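Local atomic coordinates of putative dihydrodipicolinate synthase family protein (Coccidioides immitis, PDB entry 3QFE), a protein that is of unspecified function but belongs to the dihydrodipicolinate synthase family, whose members fold as TIM barrels of parallel strands ringed by helices. Residues G13-A18 against D80-A85; R36-L41 against L49-T54; A42-T47 against V224-V229. All blocks are in the same frame, centred on the assembly; numbering follows the deposited sequence.

Interaction 1 (G13-A18 against D80-A85); sequences GIWCPA and DFPIMA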
ATOM      1  N   GLY A  13      -7.446   0.689  -9.410  1.00 42.10           N
ATOM      2  CA  GLY A  13      -6.996   2.067  -9.324  1.00 39.86           C
ATOM      3  C   GLY A  13      -5.644   2.125  -8.662  1.00 38.48           C
ATOM      4  O   GLY A  13      -4.950   1.108  -8.607  1.00 38.76           O
ATOM      5  N   ILE A  14      -5.288   3.305  -8.154  1.00 36.92           N
ATOM      6  CA  ILE A  14      -4.005   3.556  -7.531  1.00 36.07           C
ATOM      7  C   ILE A  14      -4.191   3.717  -6.041  1.00 34.79           C
ATOM      8  O   ILE A  14      -4.934   4.605  -5.589  1.00 34.65           O
ATOM      9  CB  ILE A  14      -3.350   4.841  -8.067  1.00 36.77           C
ATOM     10  CG1 ILE A  14      -3.061   4.717  -9.550  1.00 39.93           C
ATOM     11  CG2 ILE A  14      -2.014   5.092  -7.377  1.00 37.41           C
ATOM     12  CD1 ILE A  14      -2.012   3.622  -9.883  1.00 43.61           C
ATOM     13  N   TRP A  15      -3.497   2.870  -5.285  1.00 33.37           N
ATOM     14  CA  TRP A  15      -3.570   2.855  -3.841  1.00 32.39           C
ATOM     15  C   TRP A  15      -2.222   3.240  -3.260  1.00 32.29           C
ATOM     16  O   TRP A  15      -1.188   2.890  -3.824  1.00 32.88           O
ATOM     17  CB  TRP A  15      -3.930   1.453  -3.349  1.00 31.77           C
ATOM     18  CG  TRP A  15      -5.310   1.029  -3.745  1.00 32.94           C
ATOM     19  CD1 TRP A  15      -5.777   0.795  -5.018  1.00 31.43           C
ATOM     20  CD2 TRP A  15      -6.409   0.772  -2.861  1.00 31.42           C
ATOM     21  NE1 TRP A  15      -7.098   0.427  -4.970  1.00 32.42           N
ATOM     22  CE2 TRP A  15      -7.508   0.392  -3.662  1.00 31.18           C
ATOM     23  CE3 TRP A  15      -6.560   0.800  -1.467  1.00 30.71           C
ATOM     24  CZ2 TRP A  15      -8.747   0.074  -3.121  1.00 30.54           C
ATOM     25  CZ3 TRP A  15      -7.789   0.484  -0.930  1.00 31.10           C
ATOM     26  CH2 TRP A  15      -8.869   0.123  -1.759  1.00 31.20           C
ATOM     27  N   CYS A  16      -2.232   3.957  -2.137  1.00 31.23           N
ATOM     28  CA  CYS A  16      -0.990   4.320  -1.459  1.00 31.51           C
ATOM     29  C   CYS A  16      -0.834   3.636  -0.092  1.00 30.28           C
ATOM     30  O   CYS A  16      -1.727   3.753   0.758  1.00 29.34           O
ATOM     31  CB  CYS A  16      -0.854   5.833  -1.278  1.00 30.42           C
ATOM     32  SG  CYS A  16       0.625   6.259  -0.291  1.00 36.70           S
ATOM     33  N   PRO A  17       0.310   2.946   0.125  1.00 30.16           N
ATOM     34  CA  PRO A  17       0.629   2.402   1.440  1.00 30.18           C
ATOM     35  C   PRO A  17       1.357   3.479   2.271  1.00 30.40           C
ATOM     36  O   PRO A  17       2.587   3.677   2.129  1.00 29.56           O
ATOM     37  CB  PRO A  17       1.533   1.209   1.114  1.00 31.23           C
ATOM     38  CG  PRO A  17       2.259   1.640  -0.147  1.00 31.44           C
ATOM     39  CD  PRO A  17       1.339   2.604  -0.876  1.00 30.82           C
ATOM     40  N   ALA A  18       0.582   4.158   3.122  1.00 29.56           N
ATOM     41  CA  ALA A  18       1.013   5.379   3.795  1.00 29.24           C
ATOM     42  C   ALA A  18       2.139   5.143   4.802  1.00 29.70           C
ATOM     43  O   ALA A  18       2.151   4.134   5.507  1.00 30.39           O
ATOM     44  CB  ALA A  18      -0.171   6.040   4.477  1.00 28.40           C
ATOM     45  N   ASP A  80     -16.626   7.196   2.887  1.00 37.82           N
ATOM     46  CA  ASP A  80     -16.745   6.738   1.491  1.00 38.38           C
ATOM     47  C   ASP A  80     -15.414   6.449   0.765  1.00 37.41           C
ATOM     48  O   ASP A  80     -15.446   6.072  -0.416  1.00 38.01           O
ATOM     49  CB  ASP A  80     -17.532   7.777   0.665  1.00 39.84           C
ATOM     50  CG  ASP A  80     -18.951   8.022   1.216  1.00 42.84           C
ATOM     51  OD1 ASP A  80     -19.484   7.149   1.937  1.00 44.98           O
ATOM     52  OD2 ASP A  80     -19.517   9.097   0.941  1.00 45.87           O
ATOM     53  N   PHE A  81     -14.272   6.648   1.444  1.00 34.45           N
ATOM     54  CA  PHE A  81     -12.971   6.393   0.859  1.00 32.84           C
ATOM     55  C   PHE A  81     -12.391   5.068   1.401  1.00 32.75           C
ATOM     56  O   PHE A  81     -12.313   4.862   2.618  1.00 32.23           O
ATOM     57  CB  PHE A  81     -12.024   7.563   1.160  1.00 32.34           C
ATOM     58  CG  PHE A  81     -10.782   7.597   0.282  1.00 30.38           C
ATOM     59  CD1 PHE A  81     -10.787   8.313  -0.914  1.00 29.66           C
ATOM     60  CD2 PHE A  81      -9.626   6.907   0.653  1.00 24.21           C
ATOM     61  CE1 PHE A  81      -9.656   8.338  -1.729  1.00 30.84           C
ATOM     62  CE2 PHE A  81      -8.505   6.926  -0.130  1.00 24.12           C
ATOM     63  CZ  PHE A  81      -8.502   7.633  -1.323  1.00 28.19           C
ATOM     64  N   PRO A  82     -11.988   4.165   0.494  1.00 32.45           N
ATOM     65  CA  PRO A  82     -11.591   2.793   0.825  1.00 31.90           C
ATOM     66  C   PRO A  82     -10.310   2.731   1.644  1.00 30.88           C
ATOM     67  O   PRO A  82      -9.332   3.438   1.347  1.00 30.61           O
ATOM     68  CB  PRO A  82     -11.369   2.142  -0.548  1.00 32.27           C
ATOM     69  CG  PRO A  82     -12.122   3.016  -1.533  1.00 33.44           C
ATOM     70  CD  PRO A  82     -12.028   4.401  -0.960  1.00 33.47           C
ATOM     71  N   ILE A  83     -10.337   1.910   2.682  1.00 29.40           N
ATOM     72  CA  ILE A  83      -9.161   1.659   3.461  1.00 28.56           C
ATOM     73  C   ILE A  83      -8.903   0.161   3.565  1.00 28.66           C
ATOM     74  O   ILE A  83      -9.784  -0.601   3.948  1.00 29.03           O
ATOM     75  CB  ILE A  83      -9.263   2.276   4.869  1.00 28.28           C
ATOM     76  CG1 ILE A  83      -9.107   3.800   4.802  1.00 27.99           C
ATOM     77  CG2 ILE A  83      -8.193   1.688   5.799  1.00 27.07           C
ATOM     78  CD1 ILE A  83      -9.554   4.461   6.112  1.00 32.57           C
ATOM     79  N   MET A  84      -7.684  -0.231   3.207  1.00 28.36           N
ATOM     80  CA  MET A  84      -7.229  -1.591   3.297  1.00 28.72           C
ATOM     81  C   MET A  84      -6.184  -1.635   4.401  1.00 28.01           C
ATOM     82  O   MET A  84      -5.191  -0.920   4.354  1.00 28.13           O
ATOM     83  CB  MET A  84      -6.633  -2.023   1.945  1.00 29.75           C
ATOM     84  CG  MET A  84      -6.212  -3.519   1.856  1.00 30.75           C
ATOM     85  SD  MET A  84      -5.534  -3.876   0.218  1.00 35.07           S
ATOM     86  CE  MET A  84      -6.856  -3.444  -0.925  1.00 34.94           C
ATOM     87  N   ALA A  85      -6.404  -2.468   5.403  1.00 27.64           N
ATOM     88  CA  ALA A  85      -5.500  -2.513   6.535  1.00 26.74           C
ATOM     89  C   ALA A  85      -4.639  -3.766   6.493  1.00 27.58           C
ATOM     90  O   ALA A  85      -5.160  -4.879   6.347  1.00 27.93           O
ATOM     91  CB  ALA A  85      -6.298  -2.474   7.837  1.00 26.44           C
TER

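Interaction 2 (R36-L41 against L49-T54); sequences RYYAYL and LVILGT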
ATOM      1  N   ARG A  36      -3.470  14.795   9.062  1.00 26.39           N
ATOM      2  CA  ARG A  36      -3.220  15.768   8.001  0.60 27.01           C
ATOM      3  C   ARG A  36      -2.706  15.090   6.758  1.00 26.59           C
ATOM      4  O   ARG A  36      -3.138  15.404   5.647  1.00 26.96           O
ATOM      5  CB  ARG A  36      -2.201  16.832   8.432  0.60 27.40           C
ATOM      6  CG  ARG A  36      -2.702  17.744   9.508  0.60 28.81           C
ATOM      7  CD  ARG A  36      -1.780  18.927   9.725  0.60 31.21           C
ATOM      8  NE  ARG A  36      -2.384  19.862  10.674  0.60 33.75           N
ATOM      9  CZ  ARG A  36      -1.766  20.932  11.159  0.60 36.34           C
ATOM     10  NH1 ARG A  36      -2.399  21.731  12.015  0.60 37.47           N
ATOM     11  NH2 ARG A  36      -0.519  21.203  10.788  0.60 34.90           N
ATOM     12  N   TYR A  37      -1.785  14.148   6.952  1.00 26.27           N
ATOM     13  CA  TYR A  37      -1.080  13.489   5.862  1.00 25.93           C
ATOM     14  C   TYR A  37      -1.980  12.524   5.097  1.00 25.77           C
ATOM     15  O   TYR A  37      -2.057  12.588   3.881  1.00 25.39           O
ATOM     16  CB  TYR A  37       0.153  12.767   6.412  1.00 25.95           C
ATOM     17  CG  TYR A  37       0.978  12.055   5.360  1.00 26.31           C
ATOM     18  CD1 TYR A  37       1.759  12.774   4.442  1.00 28.90           C
ATOM     19  CD2 TYR A  37       0.972  10.674   5.274  1.00 24.99           C
ATOM     20  CE1 TYR A  37       2.526  12.129   3.476  1.00 27.67           C
ATOM     21  CE2 TYR A  37       1.727  10.012   4.309  1.00 27.35           C
ATOM     22  CZ  TYR A  37       2.506  10.748   3.410  1.00 30.17           C
ATOM     23  OH  TYR A  37       3.259  10.086   2.449  1.00 31.17           O
ATOM     24  N   TYR A  38      -2.678  11.646   5.818  1.00 26.09           N
ATOM     25  CA  TYR A  38      -3.653  10.745   5.210  1.00 26.28           C
ATOM     26  C   TYR A  38      -4.718  11.518   4.423  1.00 27.16           C
ATOM     27  O   TYR A  38      -5.112  11.103   3.325  1.00 27.25           O
ATOM     28  CB  TYR A  38      -4.382   9.952   6.283  1.00 26.38           C
ATOM     29  CG  TYR A  38      -3.637   8.823   6.990  1.00 26.76           C
ATOM     30  CD1 TYR A  38      -2.610   8.130   6.384  1.00 26.83           C
ATOM     31  CD2 TYR A  38      -4.029   8.426   8.264  1.00 29.00           C
ATOM     32  CE1 TYR A  38      -1.972   7.082   7.046  1.00 29.29           C
ATOM     33  CE2 TYR A  38      -3.415   7.371   8.926  1.00 29.73           C
ATOM     34  CZ  TYR A  38      -2.387   6.710   8.312  1.00 29.97           C
ATOM     35  OH  TYR A  38      -1.778   5.685   8.968  1.00 29.59           O
ATOM     36  N   ALA A  39      -5.212  12.620   5.006  1.00 27.56           N
ATOM     37  CA  ALA A  39      -6.252  13.411   4.379  1.00 27.76           C
ATOM     38  C   ALA A  39      -5.704  14.017   3.079  1.00 28.36           C
ATOM     39  O   ALA A  39      -6.355  13.961   2.030  1.00 28.47           O
ATOM     40  CB  ALA A  39      -6.750  14.469   5.316  1.00 28.09           C
ATOM     41  N   TYR A  40      -4.491  14.551   3.134  1.00 28.39           N
ATOM     42  CA  TYR A  40      -3.864  15.094   1.938  1.00 28.30           C
ATOM     43  C   TYR A  40      -3.750  14.023   0.831  1.00 28.64           C
ATOM     44  O   TYR A  40      -4.077  14.284  -0.344  1.00 28.84           O
ATOM     45  CB  TYR A  40      -2.485  15.644   2.259  1.00 28.02           C
ATOM     46  CG  TYR A  40      -1.846  16.279   1.047  1.00 29.39           C
ATOM     47  CD1 TYR A  40      -2.175  17.582   0.668  1.00 28.64           C
ATOM     48  CD2 TYR A  40      -0.941  15.567   0.263  1.00 28.46           C
ATOM     49  CE1 TYR A  40      -1.608  18.156  -0.441  1.00 30.63           C
ATOM     50  CE2 TYR A  40      -0.376  16.133  -0.866  1.00 29.90           C
ATOM     51  CZ  TYR A  40      -0.713  17.421  -1.214  1.00 30.63           C
ATOM     52  OH  TYR A  40      -0.160  17.993  -2.328  1.00 30.56           O
ATOM     53  N   LEU A  41      -3.285  12.825   1.194  1.00 28.01           N
ATOM     54  CA  LEU A  41      -3.146  11.747   0.196  1.00 27.69           C
ATOM     55  C   LEU A  41      -4.499  11.362  -0.410  1.00 27.82           C
ATOM     56  O   LEU A  41      -4.606  11.167  -1.628  1.00 28.97           O
ATOM     57  CB  LEU A  41      -2.472  10.499   0.783  1.00 27.29           C
ATOM     58  CG  LEU A  41      -1.033  10.593   1.285  1.00 27.76           C
ATOM     59  CD1 LEU A  41      -0.635   9.217   1.791  1.00 29.17           C
ATOM     60  CD2 LEU A  41      -0.072  11.054   0.203  1.00 26.52           C
ATOM     61  N   LEU A  49      -6.445   3.987   0.377  1.00 30.58           N
ATOM     62  CA  LEU A  49      -5.244   3.898   1.202  1.00 30.26           C
ATOM     63  C   LEU A  49      -5.033   2.491   1.752  1.00 30.38           C
ATOM     64  O   LEU A  49      -5.977   1.809   2.199  1.00 29.94           O
ATOM     65  CB  LEU A  49      -5.257   4.912   2.349  1.00 30.14           C
ATOM     66  CG  LEU A  49      -5.221   6.419   1.996  1.00 32.40           C
ATOM     67  CD1 LEU A  49      -5.352   7.284   3.230  1.00 31.35           C
ATOM     68  CD2 LEU A  49      -3.951   6.803   1.259  1.00 32.54           C
ATOM     69  N   VAL A  50      -3.773   2.070   1.712  1.00 29.82           N
ATOM     70  CA  VAL A  50      -3.355   0.904   2.440  1.00 30.06           C
ATOM     71  C   VAL A  50      -2.698   1.375   3.725  1.00 29.85           C
ATOM     72  O   VAL A  50      -1.675   2.047   3.681  1.00 30.41           O
ATOM     73  CB  VAL A  50      -2.418   0.009   1.597  1.00 31.08           C
ATOM     74  CG1 VAL A  50      -1.802  -1.091   2.460  1.00 29.91           C
ATOM     75  CG2 VAL A  50      -3.190  -0.569   0.401  1.00 29.50           C
ATOM     76  N   ILE A  51      -3.328   1.064   4.854  1.00 29.69           N
ATOM     77  CA  ILE A  51      -2.814   1.430   6.159  1.00 29.90           C
ATOM     78  C   ILE A  51      -2.186   0.197   6.794  1.00 31.18           C
ATOM     79  O   ILE A  51      -2.782  -0.874   6.812  1.00 32.43           O
ATOM     80  CB  ILE A  51      -3.948   1.994   7.077  1.00 29.42           C
ATOM     81  CG1 ILE A  51      -4.747   3.075   6.340  1.00 29.50           C
ATOM     82  CG2 ILE A  51      -3.387   2.551   8.380  1.00 27.59           C
ATOM     83  CD1 ILE A  51      -3.899   4.252   5.821  1.00 29.48           C
ATOM     84  N   LEU A  52      -0.985   0.359   7.317  1.00 32.00           N
ATOM     85  CA  LEU A  52      -0.250  -0.711   7.967  1.00 33.49           C
ATOM     86  C   LEU A  52       0.324  -1.676   6.963  1.00 34.70           C
ATOM     87  O   LEU A  52       0.524  -2.842   7.266  1.00 35.91           O
ATOM     88  CB  LEU A  52      -1.074  -1.462   9.027  1.00 33.08           C
ATOM     89  CG  LEU A  52      -1.869  -0.674  10.069  1.00 33.16           C
ATOM     90  CD1 LEU A  52      -2.660  -1.652  10.951  1.00 31.74           C
ATOM     91  CD2 LEU A  52      -0.959   0.225  10.897  1.00 31.41           C
ATOM     92  N   GLY A  53       0.610  -1.188   5.768  1.00 35.89           N
ATOM     93  CA  GLY A  53       1.452  -1.936   4.831  1.00 37.62           C
ATOM     94  C   GLY A  53       2.857  -1.997   5.394  1.00 38.80           C
ATOM     95  O   GLY A  53       3.107  -1.545   6.515  1.00 39.61           O
ATOM     96  N   THR A  54       3.784  -2.546   4.624  1.00 40.20           N
ATOM     97  CA  THR A  54       5.180  -2.689   5.069  1.00 40.91           C
ATOM     98  C   THR A  54       5.878  -1.319   5.191  1.00 40.19           C
ATOM     99  O   THR A  54       6.730  -1.125   6.080  1.00 40.32           O
ATOM    100  CB  THR A  54       5.936  -3.666   4.121  1.00 42.86           C
ATOM    101  OG1 THR A  54       5.423  -4.998   4.326  1.00 44.43           O
ATOM    102  CG2 THR A  54       7.471  -3.643   4.340  1.00 43.72           C
TER

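Interaction 3 (A42-T47 against V224-V229); sequences ARSGLT and VFPKTV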
ATOM      1  N   ALA A  42      -5.529  11.268   0.415  1.00 27.03           N
ATOM      2  CA  ALA A  42      -6.829  10.840  -0.109  1.00 27.96           C
ATOM      3  C   ALA A  42      -7.452  11.872  -1.026  1.00 28.31           C
ATOM      4  O   ALA A  42      -8.301  11.529  -1.852  1.00 30.47           O
ATOM      5  CB  ALA A  42      -7.792  10.464   1.007  1.00 26.98           C
ATOM      6  N   ARG A  43      -7.012  13.117  -0.889  1.00 27.17           N
ATOM      7  CA  ARG A  43      -7.499  14.217  -1.713  1.00 27.47           C
ATOM      8  C   ARG A  43      -6.630  14.471  -2.983  1.00 27.81           C
ATOM      9  O   ARG A  43      -6.804  15.479  -3.710  1.00 27.11           O
ATOM     10  CB  ARG A  43      -7.637  15.473  -0.823  1.00 26.44           C
ATOM     11  CG  ARG A  43      -8.779  15.328   0.217  1.00 25.29           C
ATOM     12  CD  ARG A  43     -10.157  15.711  -0.379  1.00 23.72           C
ATOM     13  NE  ARG A  43     -10.021  16.968  -1.111  1.00 23.83           N
ATOM     14  CZ  ARG A  43      -9.916  18.161  -0.525  1.00 26.12           C
ATOM     15  NH1 ARG A  43     -10.004  18.284   0.809  1.00 23.43           N
ATOM     16  NH2 ARG A  43      -9.714  19.231  -1.278  1.00 25.38           N
ATOM     17  N   SER A  44      -5.712  13.544  -3.260  1.00 27.48           N
ATOM     18  CA  SER A  44      -4.814  13.718  -4.400  1.00 28.48           C
ATOM     19  C   SER A  44      -5.064  12.736  -5.536  1.00 29.51           C
ATOM     20  O   SER A  44      -4.146  12.407  -6.278  1.00 31.27           O
ATOM     21  CB  SER A  44      -3.358  13.628  -3.969  1.00 27.20           C
ATOM     22  OG  SER A  44      -3.079  14.516  -2.928  1.00 27.62           O
ATOM     23  N   GLY A  45      -6.283  12.244  -5.669  1.00 30.01           N
ATOM     24  CA  GLY A  45      -6.621  11.415  -6.814  1.00 31.07           C
ATOM     25  C   GLY A  45      -6.443   9.921  -6.574  1.00 31.08           C
ATOM     26  O   GLY A  45      -6.588   9.130  -7.485  1.00 31.77           O
ATOM     27  N   LEU A  46      -6.143   9.511  -5.355  1.00 30.54           N
ATOM     28  CA  LEU A  46      -5.945   8.085  -5.102  1.00 31.22           C
ATOM     29  C   LEU A  46      -7.266   7.342  -5.041  1.00 31.31           C
ATOM     30  O   LEU A  46      -8.298   7.907  -4.681  1.00 31.37           O
ATOM     31  CB  LEU A  46      -5.163   7.854  -3.799  1.00 30.90           C
ATOM     32  CG  LEU A  46      -3.763   8.468  -3.705  1.00 31.60           C
ATOM     33  CD1 LEU A  46      -3.213   8.224  -2.321  1.00 32.64           C
ATOM     34  CD2 LEU A  46      -2.830   7.923  -4.765  1.00 34.58           C
ATOM     35  N   THR A  47      -7.231   6.067  -5.380  1.00 31.85           N
ATOM     36  CA  THR A  47      -8.413   5.229  -5.244  1.00 32.76           C
ATOM     37  C   THR A  47      -8.642   4.826  -3.773  1.00 31.77           C
ATOM     38  O   THR A  47      -9.761   4.824  -3.299  1.00 33.58           O
ATOM     39  CB  THR A  47      -8.325   3.986  -6.155  1.00 33.60           C
ATOM     40  OG1 THR A  47      -8.212   4.412  -7.519  1.00 35.48           O
ATOM     41  CG2 THR A  47      -9.586   3.085  -5.990  1.00 33.27           C
ATOM     42  N   VAL A 224       4.977   9.911  -2.153  1.00 33.00           N
ATOM     43  CA  VAL A 224       5.820  11.058  -2.441  1.00 32.59           C
ATOM     44  C   VAL A 224       5.156  12.046  -3.398  1.00 32.44           C
ATOM     45  O   VAL A 224       5.082  13.239  -3.110  1.00 32.11           O
ATOM     46  CB  VAL A 224       7.172  10.611  -2.988  1.00 33.37           C
ATOM     47  CG1 VAL A 224       8.129  11.798  -3.024  1.00 32.73           C
ATOM     48  CG2 VAL A 224       7.728   9.499  -2.106  1.00 32.23           C
ATOM     49  N   PHE A 225       4.653  11.530  -4.522  1.00 32.61           N
ATOM     50  CA  PHE A 225       3.994  12.340  -5.542  1.00 31.66           C
ATOM     51  C   PHE A 225       2.648  11.733  -5.931  1.00 31.59           C
ATOM     52  O   PHE A 225       2.495  11.173  -7.005  1.00 33.33           O
ATOM     53  CB  PHE A 225       4.928  12.490  -6.741  1.00 32.56           C
ATOM     54  CG  PHE A 225       6.258  13.113  -6.393  1.00 31.20           C
ATOM     55  CD1 PHE A 225       6.326  14.389  -5.890  1.00 30.62           C
ATOM     56  CD2 PHE A 225       7.433  12.414  -6.568  1.00 31.87           C
ATOM     57  CE1 PHE A 225       7.554  14.953  -5.556  1.00 33.13           C
ATOM     58  CE2 PHE A 225       8.657  12.979  -6.266  1.00 31.99           C
ATOM     59  CZ  PHE A 225       8.721  14.241  -5.752  1.00 32.43           C
ATOM     60  N   PRO A 226       1.649  11.837  -5.050  1.00 30.97           N
ATOM     61  CA  PRO A 226       0.421  11.111  -5.327  1.00 30.50           C
ATOM     62  C   PRO A 226      -0.346  11.594  -6.562  1.00 31.63           C
ATOM     63  O   PRO A 226      -0.952  10.768  -7.260  1.00 32.14           O
ATOM     64  CB  PRO A 226      -0.399  11.300  -4.039  1.00 29.72           C
ATOM     65  CG  PRO A 226       0.162  12.532  -3.388  1.00 29.65           C
ATOM     66  CD  PRO A 226       1.628  12.488  -3.720  1.00 30.59           C
ATOM     67  N   LYS A 227      -0.328  12.899  -6.836  1.00 32.26           N
ATOM     68  CA  LYS A 227      -1.060  13.448  -7.988  1.00 33.11           C
ATOM     69  C   LYS A 227      -0.461  12.917  -9.283  1.00 34.04           C
ATOM     70  O   LYS A 227      -1.185  12.501 -10.204  1.00 34.34           O
ATOM     71  CB  LYS A 227      -1.029  14.983  -8.008  1.00 32.79           C
ATOM     72  CG  LYS A 227      -2.330  15.663  -7.652  1.00 35.00           C
ATOM     73  CD  LYS A 227      -3.534  15.067  -8.404  1.00 37.29           C
ATOM     74  CE  LYS A 227      -4.464  16.138  -8.909  1.00 37.20           C
ATOM     75  NZ  LYS A 227      -5.684  15.549  -9.482  1.00 36.98           N
ATOM     76  N   THR A 228       0.871  12.928  -9.349  1.00 34.54           N
ATOM     77  CA  THR A 228       1.583  12.391 -10.514  1.00 35.31           C
ATOM     78  C   THR A 228       1.240  10.919 -10.740  1.00 36.28           C
ATOM     79  O   THR A 228       0.851  10.540 -11.839  1.00 37.60           O
ATOM     80  CB  THR A 228       3.100  12.617 -10.422  1.00 35.24           C
ATOM     81  OG1 THR A 228       3.348  14.005 -10.197  1.00 33.11           O
ATOM     82  CG2 THR A 228       3.791  12.216 -11.716  1.00 35.59           C
ATOM     83  N   VAL A 229       1.333  10.100  -9.703  1.00 36.25           N
ATOM     84  CA  VAL A 229       1.051   8.688  -9.881  1.00 37.60           C
ATOM     85  C   VAL A 229      -0.407   8.487 -10.308  1.00 38.50           C
ATOM     86  O   VAL A 229      -0.682   7.642 -11.150  1.00 39.63           O
ATOM     87  CB  VAL A 229       1.406   7.829  -8.621  1.00 36.95           C
ATOM     88  CG1 VAL A 229       0.897   6.418  -8.780  1.00 37.32           C
ATOM     89  CG2 VAL A 229       2.884   7.772  -8.426  1.00 35.84           C
TER

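Interaction 1 (G13-A18 against D80-A85)
W15 meets P82 and M84 in a buried, apolar contact inside the barrel. It bridges two strands that are not direct neighbours. Strand 13-17 and strand 83-86 flank strand 48-51, and V50 of that middle strand touches both W15 and M84. F199 of strand 197-200 adds an edge-to-face ring contact to W15. The indole therefore belongs to the packing enclosed by the strands, not to the layer between strands and helices.

The far end of the indole does the touching. The W15 side chain crosses those of P82 and M84 at about a right angle. CH2 of W15 lies 3.4 Å from CB of P82, which approaches the ring obliquely. P82 stands in the loop that leads into strand 83-86. M84 covers one face of the same ring. Its CG is anti to the backbone N (chi1 -175°), and the chain stays extended at chi2. The bend then comes at chi3, and it carries the terminal methyl over the indole. CE of M84 lies 4.2 Å from the centroid of the W15 six-membered ring and 16° off its normal, a CH-pi contact. SD of M84 is more distant, 5.4 Å from the same W15 centroid, in an oblique Met-aromatic contact. At the base of the methionine, CB packs 4.0 Å from CZ3 of W15.

The polar end of the indole is served separately. NE1 of W15 donates to the backbone O of Q11, and the carbonyl O of G13 lies in the ring plane at the edge. The indole is thus held at its nitrogen by its own end of the chain. Across the two segments its benzene half meets hydrocarbon and the methionine thioether, with no polar bond, so the pairing rests on dispersion and CH-pi contact.

Interaction 2 (R36-L41 against L49-T54)
The ring of Y38 carries the CD1 methyl of I51 over one face, while CD1 of L49 approaches it obliquely. CD1 of I51 lies 4.0 Å from the Y38 ring centroid and 29° off the normal, a CH-pi contact displaced toward CE1. The two side chains come from opposite directions. I51 uses both branches: CG2 is anti to the backbone N and reaches OH of Y38 at 3.6 Å, while CG1 carries CD1 to the face.

L49 fits between two residues one helical turn apart. Its CD1 lies 3.8 Å from the backbone O of Y38. Its CD2 packs 4.0 Å from CB of L41, whose side chain it crosses at about a right angle.

Helix 31-42 thus lies against the outer side of strand 48-51. The short segment axes run 10.6 Å apart at 151°, close to antiparallel, as in an alpha/beta barrel. A73 of helix 63-77 touches both Y38 and I51, so the next helix joins the same packing.

All four residues are buried. Helix and strand meet here mainly through methyl groups of L49 and I51. No polar bond joins the two segments, so shape and dispersion, with one CH-pi contact, hold the helix on the strand.

Interaction 3 (A42-T47 against V224-V229)
The chi1 of S44, -54°, sets OG beside its own backbone N and turns it back to hydrogen-bond O of Y40 in helix 31-42. CB of S44 is then presented to P226, 3.7 Å from its CG. K227 takes a less regular path. Its chi1 is -107°, and bends at chi2 and chi3 fold the chain along the loop. CD of K227 comes to rest 3.5 Å from the backbone O of S44.

Where the loop turns, G45 has a positive phi of 93°. L46 follows, and its CD2 packs 4.2 Å from CB of P226. The proline ring is therefore met by both S44 and L46. The S44 carbonyl also accepts a weak hydrogen bond from OG of S230.

P226 and K227 open helix 226-237, with F225 at the N-cap position. E314 of helix 297-317 braces this end, accepting hydrogen bonds from N of K227 and OG1 of T228. The K227 side chain lies about 9 Å from the bound calcium ion, at the site of A315 and S318.

L46 and V229 both rest on I14 of strand 13-17. Through S44 and L46 on P226, the contact joins the loop between helix 31-42 and strand 48-51 to helix 226-237, which follows strand 216-218. Strands 13-17 and 216-218 are neighbours, the first and last strands that close a TIM barrel.

How the interactions relate
Interaction 1 packs inside the barrel, while interaction 2 lies on the outer side of the same sheet. Strand 48-51 links them: its backbone bonds to both 13-17 and 83-86, through V50 N to C16 O and I51 N to M84 O. The centre of interaction 3 is about 13 Å from that of the chain; it is still mostly buried, with K227 at its more exposed side. Its loop 42-47 follows directly on helix segment 36-41, and L41 touches P226 and L46. T47 N bonds to I14 O, joining it to interaction 1. Each of the two deeper contacts has a methyl over an aromatic face; the outer one packs without aromatic rings.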